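Local coordinates for ATP grasp ligase (Microcystis aeruginosa MRC, PDB 5IG9), which probably uses ATP to form ester cross-links between side chains of a microviridin-type precursor peptide, at residues A150-A155 and D194-L199; N123-Q128 and V164-S169; E268-F273 and L293-V298; K264-L269 and I280-T285. All blocks are in the same frame, centred on the assembly; numbering follows the deposited sequence.

Contact 1: A150-A155 and D194-L199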
loop_
_atom_site.group_PDB
_atom_site.type_symbol
_atom_site.label_atom_id
_atom_site.label_comp_id
_atom_site.label_asym_id
_atom_site.label_seq_id
_atom_site.Cartn_x
_atom_site.Cartn_y
_atom_site.Cartn_z
ATOM N N ALA A 150 -18.151 -21.631 6.431
ATOM C CA ALA A 150 -18.183 -20.498 7.349
ATOM C C ALA A 150 -19.170 -19.437 6.879
ATOM O O ALA A 150 -19.820 -18.779 7.699
ATOM C CB ALA A 150 -16.784 -19.901 7.497
ATOM N N VAL A 151 -19.297 -19.263 5.563
ATOM C CA VAL A 151 -20.223 -18.274 5.025
ATOM C C VAL A 151 -21.668 -18.718 5.228
ATOM O O VAL A 151 -22.526 -17.912 5.606
ATOM C CB VAL A 151 -19.911 -18.009 3.542
ATOM C CG1 VAL A 151 -20.957 -17.087 2.931
ATOM C CG2 VAL A 151 -18.521 -17.412 3.400
ATOM N N LYS A 152 -21.964 -19.997 4.975
ATOM C CA LYS A 152 -23.302 -20.516 5.255
ATOM C C LYS A 152 -23.653 -20.343 6.726
ATOM O O LYS A 152 -24.751 -19.890 7.072
ATOM C CB LYS A 152 -23.393 -21.992 4.863
ATOM C CG LYS A 152 -23.243 -22.275 3.380
ATOM C CD LYS A 152 -24.405 -21.718 2.569
ATOM C CE LYS A 152 -25.744 -22.286 3.020
ATOM N NZ LYS A 152 -26.439 -21.380 3.977
ATOM N N GLN A 153 -22.719 -20.698 7.608
ATOM C CA GLN A 153 -22.931 -20.522 9.039
ATOM C C GLN A 153 -23.135 -19.052 9.391
ATOM O O GLN A 153 -23.924 -18.723 10.284
ATOM C CB GLN A 153 -21.739 -21.101 9.797
ATOM C CG GLN A 153 -22.080 -21.704 11.137
ATOM C CD GLN A 153 -20.981 -22.612 11.645
ATOM O OE1 GLN A 153 -20.721 -23.673 11.074
ATOM N NE2 GLN A 153 -20.318 -22.195 12.717
ATOM N N PHE A 154 -22.438 -18.152 8.690
ATOM C CA PHE A 154 -22.556 -16.724 8.970
ATOM C C PHE A 154 -23.903 -16.179 8.510
ATOM O O PHE A 154 -24.545 -15.405 9.230
ATOM C CB PHE A 154 -21.409 -15.964 8.299
ATOM C CG PHE A 154 -21.339 -14.506 8.667
ATOM C CD1 PHE A 154 -20.761 -14.107 9.861
ATOM C CD2 PHE A 154 -21.835 -13.537 7.813
ATOM C CE1 PHE A 154 -20.690 -12.772 10.200
ATOM C CE2 PHE A 154 -21.765 -12.200 8.150
ATOM C CZ PHE A 154 -21.192 -11.819 9.344
ATOM N N ALA A 155 -24.351 -16.574 7.317
ATOM C CA ALA A 155 -25.635 -16.090 6.822
ATOM C C ALA A 155 -26.799 -16.673 7.612
ATOM O O ALA A 155 -27.874 -16.065 7.671
ATOM C CB ALA A 155 -25.788 -16.420 5.337
ATOM N N ASP A 194 -26.396 -21.235 -2.586
ATOM C CA ASP A 194 -26.225 -22.530 -3.230
ATOM C C ASP A 194 -25.146 -22.516 -4.307
ATOM O O ASP A 194 -24.875 -23.560 -4.908
ATOM C CB ASP A 194 -27.553 -23.000 -3.838
ATOM C CG ASP A 194 -28.545 -23.471 -2.788
ATOM O OD1 ASP A 194 -28.120 -24.125 -1.812
ATOM O OD2 ASP A 194 -29.752 -23.188 -2.942
ATOM N N ASN A 195 -24.526 -21.365 -4.560
ATOM C CA ASN A 195 -23.491 -21.212 -5.578
ATOM C C ASN A 195 -22.244 -20.586 -4.970
ATOM O O ASN A 195 -21.648 -19.657 -5.518
ATOM C CB ASN A 195 -24.008 -20.376 -6.744
ATOM C CG ASN A 195 -25.311 -20.906 -7.301
ATOM O OD1 ASN A 195 -25.523 -22.117 -7.366
ATOM N ND2 ASN A 195 -26.198 -20.001 -7.697
ATOM N N LEU A 196 -21.828 -21.106 -3.818
ATOM C CA LEU A 196 -20.663 -20.591 -3.111
ATOM C C LEU A 196 -19.353 -21.205 -3.587
ATOM O O LEU A 196 -18.309 -20.928 -2.985
ATOM C CB LEU A 196 -20.807 -20.832 -1.607
ATOM C CG LEU A 196 -21.830 -20.020 -0.815
ATOM C CD1 LEU A 196 -21.686 -20.348 0.659
ATOM C CD2 LEU A 196 -21.648 -18.536 -1.052
ATOM N N GLU A 197 -19.377 -22.026 -4.638
ATOM C CA GLU A 197 -18.170 -22.727 -5.057
ATOM C C GLU A 197 -17.122 -21.790 -5.646
ATOM O O GLU A 197 -15.936 -22.137 -5.657
ATOM C CB GLU A 197 -18.532 -23.823 -6.060
ATOM C CG GLU A 197 -19.282 -23.313 -7.275
ATOM C CD GLU A 197 -20.430 -24.216 -7.667
ATOM O OE1 GLU A 197 -21.532 -23.691 -7.935
ATOM O OE2 GLU A 197 -20.235 -25.449 -7.699
ATOM N N GLY A 198 -17.524 -20.612 -6.118
ATOM C CA GLY A 198 -16.574 -19.654 -6.649
ATOM C C GLY A 198 -15.705 -18.966 -5.618
ATOM O O GLY A 198 -14.814 -18.201 -5.997
ATOM N N LEU A 199 -15.940 -19.213 -4.324
ATOM C CA LEU A 199 -15.133 -18.586 -3.284
ATOM C C LEU A 199 -13.696 -19.086 -3.281
ATOM O O LEU A 199 -12.811 -18.378 -2.788
ATOM C CB LEU A 199 -15.761 -18.825 -1.910
ATOM C CG LEU A 199 -16.876 -17.866 -1.493
ATOM C CD1 LEU A 199 -17.411 -18.235 -0.118
ATOM C CD2 LEU A 199 -16.372 -16.433 -1.510
#
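Val151 and Lys152 meet Leu196 and Leu199 directly, and no flat group of either segment lies between them; the Phe154 ring lies on another side of the helix, where it meets the ring of Phe158 with the planes at about 60°. The contact itself is aliphatic. Val151 divides its two methyls between the leucines: with CG1 anti to the backbone N (chi1 174°), this branch comes within 4.0 Å of Leu196 CD1, while Val151 CG2 reaches Leu199 CD1 at 3.8 Å. The same Leu196 methyl is shared with Lys152, whose chain folds back at chi2 and chi3, laying its methylenes across it; Lys152 CD is 3.6 Å from Leu196 CD1. The folded lysine thus contributes hydrocarbon rather than charge, and Lys152 NZ stays 6.6 Å from Asp194 OD1, too far for a salt bridge. A turn of 3-10 type, with Leu199 N bonded to Leu196 O at 3.2 Å, presents both leucines to the helix. Aromatic packing from the chain of another protein reaches both Leu196 and Leu199. Helix 148-157 lies against the four-stranded antiparallel sheet, Val151 and Phe154 touching Phe206 of strand 204-208 and Phe154 reaching Leu143 and Ile163 on strands 142-145 and 163-166, while the loop between strands 186-187 and 204-208 closes over Val151 and Lys152.

Contact 2: N123-Q128 and V164-S169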
loop_
_atom_site.group_PDB
_atom_site.type_symbol
_atom_site.label_atom_id
_atom_site.label_comp_id
_atom_site.label_asym_id
_atom_site.label_seq_id
_atom_site.Cartn_x
_atom_site.Cartn_y
_atom_site.Cartn_z
ATOM N N ASN A 123 -6.060 2.004 5.610
ATOM C CA ASN A 123 -6.795 1.387 4.512
ATOM C C ASN A 123 -7.178 -0.062 4.779
ATOM O O ASN A 123 -7.897 -0.650 3.965
ATOM C CB ASN A 123 -5.986 1.457 3.213
ATOM C CG ASN A 123 -6.116 2.796 2.515
ATOM O OD1 ASN A 123 -7.069 3.540 2.749
ATOM N ND2 ASN A 123 -5.156 3.109 1.651
ATOM N N HIS A 124 -6.711 -0.653 5.877
ATOM C CA HIS A 124 -7.085 -2.018 6.242
ATOM C C HIS A 124 -8.436 -1.964 6.938
ATOM O O HIS A 124 -8.531 -1.596 8.110
ATOM C CB HIS A 124 -6.020 -2.649 7.132
ATOM C CG HIS A 124 -4.670 -2.722 6.492
ATOM N ND1 HIS A 124 -3.632 -1.886 6.844
ATOM C CD2 HIS A 124 -4.192 -3.522 5.510
ATOM C CE1 HIS A 124 -2.571 -2.173 6.111
ATOM N NE2 HIS A 124 -2.885 -3.159 5.292
ATOM N N LYS A 125 -9.493 -2.330 6.209
ATOM C CA LYS A 125 -10.841 -2.178 6.745
ATOM C C LYS A 125 -11.094 -3.118 7.917
ATOM O O LYS A 125 -11.899 -2.803 8.799
ATOM C CB LYS A 125 -11.871 -2.396 5.637
ATOM C CG LYS A 125 -11.810 -1.333 4.549
ATOM C CD LYS A 125 -12.741 -1.649 3.392
ATOM C CE LYS A 125 -12.673 -0.570 2.321
ATOM N NZ LYS A 125 -13.530 -0.886 1.140
ATOM N N GLN A 126 -10.417 -4.268 7.950
ATOM C CA GLN A 126 -10.516 -5.139 9.115
ATOM C C GLN A 126 -9.904 -4.491 10.350
ATOM O O GLN A 126 -10.398 -4.693 11.466
ATOM C CB GLN A 126 -9.840 -6.479 8.834
ATOM C CG GLN A 126 -9.997 -7.489 9.955
ATOM C CD GLN A 126 -9.153 -8.731 9.746
ATOM O OE1 GLN A 126 -8.734 -9.031 8.626
ATOM N NE2 GLN A 126 -8.889 -9.454 10.827
ATOM N N LEU A 127 -8.834 -3.712 10.173
ATOM C CA LEU A 127 -8.239 -3.009 11.304
ATOM C C LEU A 127 -9.089 -1.822 11.737
ATOM O O LEU A 127 -9.117 -1.482 12.924
ATOM C CB LEU A 127 -6.826 -2.551 10.946
ATOM C CG LEU A 127 -6.028 -1.839 12.038
ATOM C CD1 LEU A 127 -5.767 -2.762 13.219
ATOM C CD2 LEU A 127 -4.727 -1.318 11.463
ATOM N N GLN A 128 -9.785 -1.180 10.798
ATOM C CA GLN A 128 -10.685 -0.091 11.158
ATOM C C GLN A 128 -11.745 -0.568 12.143
ATOM O O GLN A 128 -11.922 0.014 13.219
ATOM C CB GLN A 128 -11.349 0.483 9.906
ATOM C CG GLN A 128 -10.406 1.087 8.884
ATOM C CD GLN A 128 -11.167 1.678 7.720
ATOM O OE1 GLN A 128 -12.391 1.766 7.753
ATOM N NE2 GLN A 128 -10.448 2.091 6.684
ATOM N N VAL A 164 -25.225 -8.806 3.791
ATOM C CA VAL A 164 -24.800 -8.293 2.503
ATOM C C VAL A 164 -23.404 -8.830 2.211
ATOM O O VAL A 164 -22.783 -9.505 3.034
ATOM C CB VAL A 164 -24.827 -6.753 2.447
ATOM C CG1 VAL A 164 -26.258 -6.242 2.539
ATOM C CG2 VAL A 164 -23.968 -6.164 3.558
ATOM N N THR A 165 -22.916 -8.534 1.013
ATOM C CA THR A 165 -21.543 -8.826 0.640
ATOM C C THR A 165 -20.950 -7.620 -0.071
ATOM O O THR A 165 -21.669 -6.812 -0.670
ATOM C CB THR A 165 -21.434 -10.067 -0.255
ATOM O OG1 THR A 165 -20.064 -10.471 -0.340
ATOM C CG2 THR A 165 -21.949 -9.770 -1.654
ATOM N N LYS A 166 -19.629 -7.499 0.013
ATOM C CA LYS A 166 -18.930 -6.397 -0.629
ATOM C C LYS A 166 -17.477 -6.796 -0.828
ATOM O O LYS A 166 -16.978 -7.740 -0.208
ATOM C CB LYS A 166 -19.035 -5.106 0.185
ATOM C CG LYS A 166 -18.367 -5.168 1.553
ATOM C CD LYS A 166 -18.715 -3.932 2.378
ATOM C CE LYS A 166 -17.977 -3.907 3.710
ATOM N NZ LYS A 166 -16.511 -3.679 3.559
ATOM N N MET A 167 -16.809 -6.066 -1.714
ATOM C CA MET A 167 -15.402 -6.280 -2.008
ATOM C C MET A 167 -14.562 -5.262 -1.251
ATOM O O MET A 167 -14.957 -4.102 -1.101
ATOM C CB MET A 167 -15.140 -6.170 -3.512
ATOM C CG MET A 167 -15.909 -7.180 -4.354
ATOM S SD MET A 167 -15.259 -8.860 -4.235
ATOM C CE MET A 167 -13.782 -8.730 -5.241
ATOM N N LEU A 168 -13.404 -5.705 -0.762
ATOM C CA LEU A 168 -12.475 -4.794 -0.108
ATOM C C LEU A 168 -11.734 -3.905 -1.098
ATOM O O LEU A 168 -11.185 -2.874 -0.696
ATOM C CB LEU A 168 -11.462 -5.578 0.729
ATOM C CG LEU A 168 -11.979 -6.326 1.959
ATOM C CD1 LEU A 168 -10.839 -7.063 2.646
ATOM C CD2 LEU A 168 -12.662 -5.373 2.926
ATOM N N SER A 169 -11.717 -4.274 -2.374
ATOM C CA SER A 169 -10.961 -3.567 -3.395
ATOM C C SER A 169 -11.894 -2.787 -4.310
ATOM O O SER A 169 -13.089 -3.074 -4.413
ATOM C CB SER A 169 -10.117 -4.543 -4.224
ATOM O OG SER A 169 -10.941 -5.421 -4.977
#
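Lys125, in the first turn of helix 125-134, and Leu168, just beyond the end of strand 163-166, mark the closest backbone approach, their CA atoms 7.5 Å apart, with His124 at the helix N-cap. From there the Lys125 chain runs out fully extended, and it and the Leu168 side chain lie antiparallel, side by side. Leu168 CD2 lies alongside the lysine methylenes, 3.8 Å from Lys125 CD. At the far end Lys125 NZ approaches Leu168 O to 3.6 Å, which is not a hydrogen bond. Lys166 points in from the strand and brings its amine near that of its neighbour, Lys125 NZ and Lys166 NZ being 4.7 Å apart. Replacing Lys125 by an alanine is likely to leave Leu168 CD2 without its methylene neighbour and the Lys166 amine without the one beside it. Glu96 of the second subunit hydrogen-bonds to Leu168 N and Ser169 OG, so the turn after the strand also belongs to the dimer interface. The contact joins the start of a helix to the end of a strand in the small antiparallel sheet; in ATP-grasp enzymes the nucleotide generally lies between two α+β subdomains, so a place near that cleft is possible, though no nucleotide is seen here.

Contact 3: E268-F273 and L293-V298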
loop_
_atom_site.group_PDB
_atom_site.type_symbol
_atom_site.label_atom_id
_atom_site.label_comp_id
_atom_site.label_asym_id
_atom_site.label_seq_id
_atom_site.Cartn_x
_atom_site.Cartn_y
_atom_site.Cartn_z
ATOM N N GLU A 268 -10.683 9.780 18.707
ATOM C CA GLU A 268 -9.665 8.809 19.095
ATOM C C GLU A 268 -9.358 7.851 17.956
ATOM O O GLU A 268 -8.233 7.349 17.855
ATOM C CB GLU A 268 -10.104 8.026 20.330
ATOM C CG GLU A 268 -10.317 8.876 21.562
ATOM C CD GLU A 268 -9.824 8.198 22.825
ATOM O OE1 GLU A 268 -8.759 7.542 22.776
ATOM O OE2 GLU A 268 -10.501 8.317 23.869
ATOM N N LEU A 269 -10.341 7.582 17.098
ATOM C CA LEU A 269 -10.097 6.753 15.924
ATOM C C LEU A 269 -9.173 7.461 14.943
ATOM O O LEU A 269 -8.254 6.849 14.388
ATOM C CB LEU A 269 -11.423 6.391 15.258
ATOM C CG LEU A 269 -11.388 5.284 14.207
ATOM C CD1 LEU A 269 -11.080 3.941 14.848
ATOM C CD2 LEU A 269 -12.709 5.241 13.466
ATOM N N MET A 270 -9.397 8.757 14.723
ATOM C CA MET A 270 -8.499 9.535 13.875
ATOM C C MET A 270 -7.100 9.600 14.475
ATOM O O MET A 270 -6.099 9.461 13.764
ATOM C CB MET A 270 -9.058 10.946 13.677
ATOM C CG MET A 270 -10.459 10.987 13.092
ATOM S SD MET A 270 -10.517 10.620 11.331
ATOM C CE MET A 270 -9.662 12.048 10.674
ATOM N N LYS A 271 -7.012 9.803 15.792
ATOM C CA LYS A 271 -5.709 9.945 16.435
ATOM C C LYS A 271 -4.919 8.642 16.396
ATOM O O LYS A 271 -3.689 8.660 16.278
ATOM C CB LYS A 271 -5.885 10.425 17.875
ATOM C CG LYS A 271 -4.576 10.755 18.569
ATOM C CD LYS A 271 -4.789 11.280 19.980
ATOM C CE LYS A 271 -5.325 10.196 20.901
ATOM N NZ LYS A 271 -5.091 10.526 22.335
ATOM N N TYR A 272 -5.603 7.500 16.499
ATOM C CA TYR A 272 -4.901 6.223 16.440
ATOM C C TYR A 272 -4.214 6.042 15.093
ATOM O O TYR A 272 -3.034 5.678 15.026
ATOM C CB TYR A 272 -5.865 5.066 16.712
ATOM C CG TYR A 272 -5.232 3.714 16.474
ATOM C CD1 TYR A 272 -4.452 3.110 17.450
ATOM C CD2 TYR A 272 -5.397 3.051 15.263
ATOM C CE1 TYR A 272 -3.863 1.878 17.231
ATOM C CE2 TYR A 272 -4.810 1.825 15.035
ATOM C CZ TYR A 272 -4.045 1.241 16.020
ATOM O OH TYR A 272 -3.464 0.014 15.786
ATOM N N PHE A 273 -4.939 6.292 14.004
ATOM C CA PHE A 273 -4.377 6.129 12.671
ATOM C C PHE A 273 -3.510 7.304 12.239
ATOM O O PHE A 273 -2.825 7.196 11.218
ATOM C CB PHE A 273 -5.498 5.908 11.650
ATOM C CG PHE A 273 -6.162 4.568 11.768
ATOM C CD1 PHE A 273 -5.474 3.411 11.439
ATOM C CD2 PHE A 273 -7.470 4.461 12.208
ATOM C CE1 PHE A 273 -6.079 2.175 11.549
ATOM C CE2 PHE A 273 -8.081 3.227 12.319
ATOM C CZ PHE A 273 -7.383 2.084 11.989
ATOM N N LEU A 293 -19.308 1.970 10.502
ATOM C CA LEU A 293 -19.148 1.177 9.289
ATOM C C LEU A 293 -17.740 1.273 8.716
ATOM O O LEU A 293 -17.062 0.251 8.570
ATOM C CB LEU A 293 -20.175 1.601 8.232
ATOM C CG LEU A 293 -21.648 1.298 8.508
ATOM C CD1 LEU A 293 -22.495 1.674 7.303
ATOM C CD2 LEU A 293 -21.849 -0.164 8.878
ATOM N N GLU A 294 -17.276 2.478 8.393
ATOM C CA GLU A 294 -16.052 2.628 7.621
ATOM C C GLU A 294 -15.534 4.055 7.741
ATOM O O GLU A 294 -16.317 5.002 7.813
ATOM C CB GLU A 294 -16.302 2.279 6.148
ATOM C CG GLU A 294 -15.151 2.586 5.203
ATOM C CD GLU A 294 -15.502 2.282 3.761
ATOM O OE1 GLU A 294 -16.373 1.414 3.539
ATOM O OE2 GLU A 294 -14.920 2.915 2.854
ATOM N N ILE A 295 -14.213 4.195 7.762
ATOM C CA ILE A 295 -13.550 5.479 7.583
ATOM C C ILE A 295 -12.703 5.397 6.320
ATOM O O ILE A 295 -11.883 4.481 6.168
ATOM C CB ILE A 295 -12.689 5.870 8.800
ATOM C CG1 ILE A 295 -11.803 7.069 8.460
ATOM C CG2 ILE A 295 -11.848 4.700 9.275
ATOM C CD1 ILE A 295 -10.892 7.482 9.593
ATOM N N ASN A 296 -12.916 6.339 5.410
ATOM C CA ASN A 296 -12.129 6.417 4.188
ATOM C C ASN A 296 -11.211 7.625 4.273
ATOM O O ASN A 296 -11.694 8.766 4.208
ATOM C CB ASN A 296 -13.034 6.512 2.962
ATOM C CG ASN A 296 -12.263 6.440 1.657
ATOM O OD1 ASN A 296 -11.048 6.234 1.645
ATOM N ND2 ASN A 296 -12.971 6.597 0.546
ATOM N N PRO A 297 -9.896 7.437 4.413
ATOM C CA PRO A 297 -8.998 8.589 4.583
ATOM C C PRO A 297 -8.951 9.525 3.386
ATOM O O PRO A 297 -8.379 10.617 3.507
ATOM C CB PRO A 297 -7.628 7.937 4.826
ATOM C CG PRO A 297 -7.936 6.540 5.264
ATOM C CD PRO A 297 -9.179 6.156 4.527
ATOM N N VAL A 298 -9.524 9.144 2.244
ATOM C CA VAL A 298 -9.544 10.003 1.064
ATOM C C VAL A 298 -10.951 10.048 0.479
ATOM O O VAL A 298 -11.127 10.246 -0.728
ATOM C CB VAL A 298 -8.528 9.530 0.008
ATOM C CG1 VAL A 298 -7.099 9.715 0.507
ATOM C CG2 VAL A 298 -8.782 8.076 -0.360
#
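Ile295 points from strand 290-296 toward Leu269 and Met270 of helix 260-273, part of the helix-on-sheet layer of the larger antiparallel sheet in this ATP-grasp fold. Its two branches go to different partners. CG1 stands anti to the backbone N (chi1 169°) and the chain continues straight through chi2, so that CD1 is carried out toward the helix and lies 3.6 Å from Met270 SD. The shorter branch, CG2, faces Leu269, with Leu269 CD2 at 4.3 Å from Ile295 CG2. Met270 starts out to one side of the strand, but bends at both chi2 and chi3 bring its sulfur round to the isoleucine, which it crosses at a slant. Leu269, directed at the strand from the start, needs no such detour. Leu275, in the turn after the helix, touches Ile295, Met270 and Pro297; Val131 of helix 125-134 touches Leu269. The interface is buried and wholly apolar. Just ahead of Ile295 the strand carries a classic beta bulge, Leu293 and Glu294 both facing Asp281 of strand 277-284. At the end of the helix Tyr272 sets its ring edge on a face of Phe273, Tyr272 CD2 standing 3.7 Å above the phenylalanine plane. At the strand end Asn296 opens an Asx turn: Val298 N gives a weak but nearly straight (169°) hydrogen bond to Asn296 OD1, 3.3 Å long.

Contact 4: K264-L269 and I280-T285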
loop_
_atom_site.group_PDB
_atom_site.type_symbol
_atom_site.label_atom_id
_atom_site.label_comp_id
_atom_site.label_asym_id
_atom_site.label_seq_id
_atom_site.Cartn_x
_atom_site.Cartn_y
_atom_site.Cartn_z
ATOM N N LYS A 264 -16.129 12.032 20.492
ATOM C CA LYS A 264 -14.826 11.815 21.111
ATOM C C LYS A 264 -14.240 10.464 20.718
ATOM O O LYS A 264 -13.015 10.318 20.654
ATOM C CB LYS A 264 -14.934 11.940 22.632
ATOM C CG LYS A 264 -15.082 10.624 23.381
ATOM C CD LYS A 264 -13.849 10.329 24.225
ATOM C CE LYS A 264 -13.979 9.010 24.975
ATOM N NZ LYS A 264 -12.801 8.776 25.856
ATOM N N GLN A 265 -15.090 9.474 20.436
ATOM C CA GLN A 265 -14.581 8.174 20.009
ATOM C C GLN A 265 -14.060 8.231 18.579
ATOM O O GLN A 265 -13.043 7.607 18.259
ATOM C CB GLN A 265 -15.670 7.107 20.145
ATOM C CG GLN A 265 -15.985 6.710 21.583
ATOM C CD GLN A 265 -17.175 5.776 21.682
ATOM O OE1 GLN A 265 -18.262 6.083 21.194
ATOM N NE2 GLN A 265 -16.974 4.625 22.312
ATOM N N LEU A 266 -14.741 8.975 17.705
ATOM C CA LEU A 266 -14.249 9.130 16.341
ATOM C C LEU A 266 -12.951 9.922 16.309
ATOM O O LEU A 266 -12.088 9.667 15.462
ATOM C CB LEU A 266 -15.307 9.803 15.470
ATOM C CG LEU A 266 -16.587 9.003 15.234
ATOM C CD1 LEU A 266 -17.536 9.810 14.372
ATOM C CD2 LEU A 266 -16.281 7.659 14.596
ATOM N N LEU A 267 -12.787 10.879 17.222
ATOM C CA LEU A 267 -11.523 11.600 17.302
ATOM C C LEU A 267 -10.398 10.685 17.768
ATOM O O LEU A 267 -9.267 10.791 17.281
ATOM C CB LEU A 267 -11.657 12.805 18.228
ATOM C CG LEU A 267 -12.393 14.011 17.648
ATOM C CD1 LEU A 267 -12.399 15.137 18.661
ATOM C CD2 LEU A 267 -11.760 14.463 16.338
ATOM N N GLU A 268 -10.683 9.780 18.707
ATOM C CA GLU A 268 -9.665 8.809 19.095
ATOM C C GLU A 268 -9.358 7.851 17.956
ATOM O O GLU A 268 -8.233 7.349 17.855
ATOM C CB GLU A 268 -10.104 8.026 20.330
ATOM C CG GLU A 268 -10.317 8.876 21.562
ATOM C CD GLU A 268 -9.824 8.198 22.825
ATOM O OE1 GLU A 268 -8.759 7.542 22.776
ATOM O OE2 GLU A 268 -10.501 8.317 23.869
ATOM N N LEU A 269 -10.341 7.582 17.098
ATOM C CA LEU A 269 -10.097 6.753 15.924
ATOM C C LEU A 269 -9.173 7.461 14.943
ATOM O O LEU A 269 -8.254 6.849 14.388
ATOM C CB LEU A 269 -11.423 6.391 15.258
ATOM C CG LEU A 269 -11.388 5.284 14.207
ATOM C CD1 LEU A 269 -11.080 3.941 14.848
ATOM C CD2 LEU A 269 -12.709 5.241 13.466
ATOM N N ILE A 280 -16.179 9.300 7.351
ATOM C CA ILE A 280 -16.644 8.200 8.184
ATOM C C ILE A 280 -18.105 7.923 7.873
ATOM O O ILE A 280 -18.912 8.851 7.747
ATOM C CB ILE A 280 -16.455 8.507 9.681
ATOM C CG1 ILE A 280 -14.990 8.829 9.969
ATOM C CG2 ILE A 280 -16.945 7.343 10.538
ATOM C CD1 ILE A 280 -14.702 9.075 11.426
ATOM N N ASP A 281 -18.440 6.644 7.755
ATOM C CA ASP A 281 -19.799 6.194 7.507
ATOM C C ASP A 281 -20.340 5.535 8.767
ATOM O O ASP A 281 -19.703 4.636 9.325
ATOM C CB ASP A 281 -19.846 5.212 6.334
ATOM C CG ASP A 281 -19.615 5.892 5.001
ATOM O OD1 ASP A 281 -19.894 7.101 4.911
ATOM O OD2 ASP A 281 -19.171 5.220 4.046
ATOM N N MET A 282 -21.504 5.994 9.222
ATOM C CA MET A 282 -22.201 5.363 10.333
ATOM C C MET A 282 -23.674 5.230 9.980
ATOM O O MET A 282 -24.165 5.826 9.018
ATOM C CB MET A 282 -22.033 6.148 11.639
ATOM C CG MET A 282 -20.595 6.346 12.089
ATOM S SD MET A 282 -20.479 7.110 13.717
ATOM C CE MET A 282 -20.967 5.749 14.774
ATOM N N ILE A 283 -24.378 4.421 10.768
ATOM C CA ILE A 283 -25.825 4.289 10.667
ATOM C C ILE A 283 -26.416 4.359 12.068
ATOM O O ILE A 283 -25.760 4.020 13.059
ATOM C CB ILE A 283 -26.263 2.982 9.971
ATOM C CG1 ILE A 283 -25.717 1.770 10.722
ATOM C CG2 ILE A 283 -25.819 2.966 8.517
ATOM C CD1 ILE A 283 -26.199 0.454 10.178
ATOM N N VAL A 284 -27.667 4.802 12.142
ATOM C CA VAL A 284 -28.399 4.908 13.397
ATOM C C VAL A 284 -29.652 4.055 13.292
ATOM O O VAL A 284 -30.457 4.231 12.370
ATOM C CB VAL A 284 -28.767 6.366 13.731
ATOM C CG1 VAL A 284 -29.301 6.460 15.153
ATOM C CG2 VAL A 284 -27.567 7.279 13.541
ATOM N N THR A 285 -29.815 3.140 14.236
ATOM C CA THR A 285 -30.997 2.305 14.291
ATOM C C THR A 285 -32.206 3.128 14.723
ATOM O O THR A 285 -32.068 4.255 15.205
ATOM C CB THR A 285 -30.771 1.141 15.252
ATOM O OG1 THR A 285 -30.569 1.642 16.579
ATOM C CG2 THR A 285 -29.558 0.328 14.827
#
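Leu266 and Ile280 share a first torsion near -60°: each puts its CG or CG1 beside the backbone N (chi1 -66° and -56°), and both then run on extended, the helix side chain passing the strand side chain in the opposite direction. Ile280 CD1 thereby settles against the leucine's flank, 3.8 Å from Leu266 CD2 and 4.2 Å from Leu266 CB. Met282, two residues on along strand 277-284 and on the same face, bends at chi3 and offers its sulfur to the other methyl, Met282 SD lying 4.0 Å from Leu266 CD1. Leu266 is thus touched by two side chains of one strand, and Ile218 of the adjacent strand 214-221 touches both it and Met282. Cutting Leu266 back to an alanine is likely to open a gap between helix and sheet and leave Ile280 CD1 and Met282 SD without their shared neighbour. Elsewhere on the helix Lys264 NZ makes a 3.1 Å salt bridge with Glu268 OE2, one turn later, while Asp281, between the two strand residues, pairs with Arg217. A helix laid through Leu266 on Ile280 and Met282, alternate residues of an inner strand in a five-stranded antiparallel sheet, is consistent with the C-terminal part of an ATP-grasp core.

How the contacts relate
Contacts 3 and 4 are successive turns of helix 260-273 on one sheet: their centres are about 9 Å apart, they share Glu268 and Leu269, and Leu293 CD1 packs on Ile283 CG2 at 3.8 Å between the neighbouring strands. Contact 2 joins this layer, its centre about 13 Å from that of contact 3, through a probable hydrogen bond of 3.0 Å between Gln128 OE1 and Ile295 N and through Leu127 packing on Phe273. Contact 1 lies on the smaller sheet, about 18 Å from contact 2 and about 30 Å from contacts 3 and 4, centre to centre. Contact 2 thus links the smaller sheet to helix 125-134, which touches the larger one; a nucleotide would probably bind between such subdomains, as in other ATP-grasp enzymes.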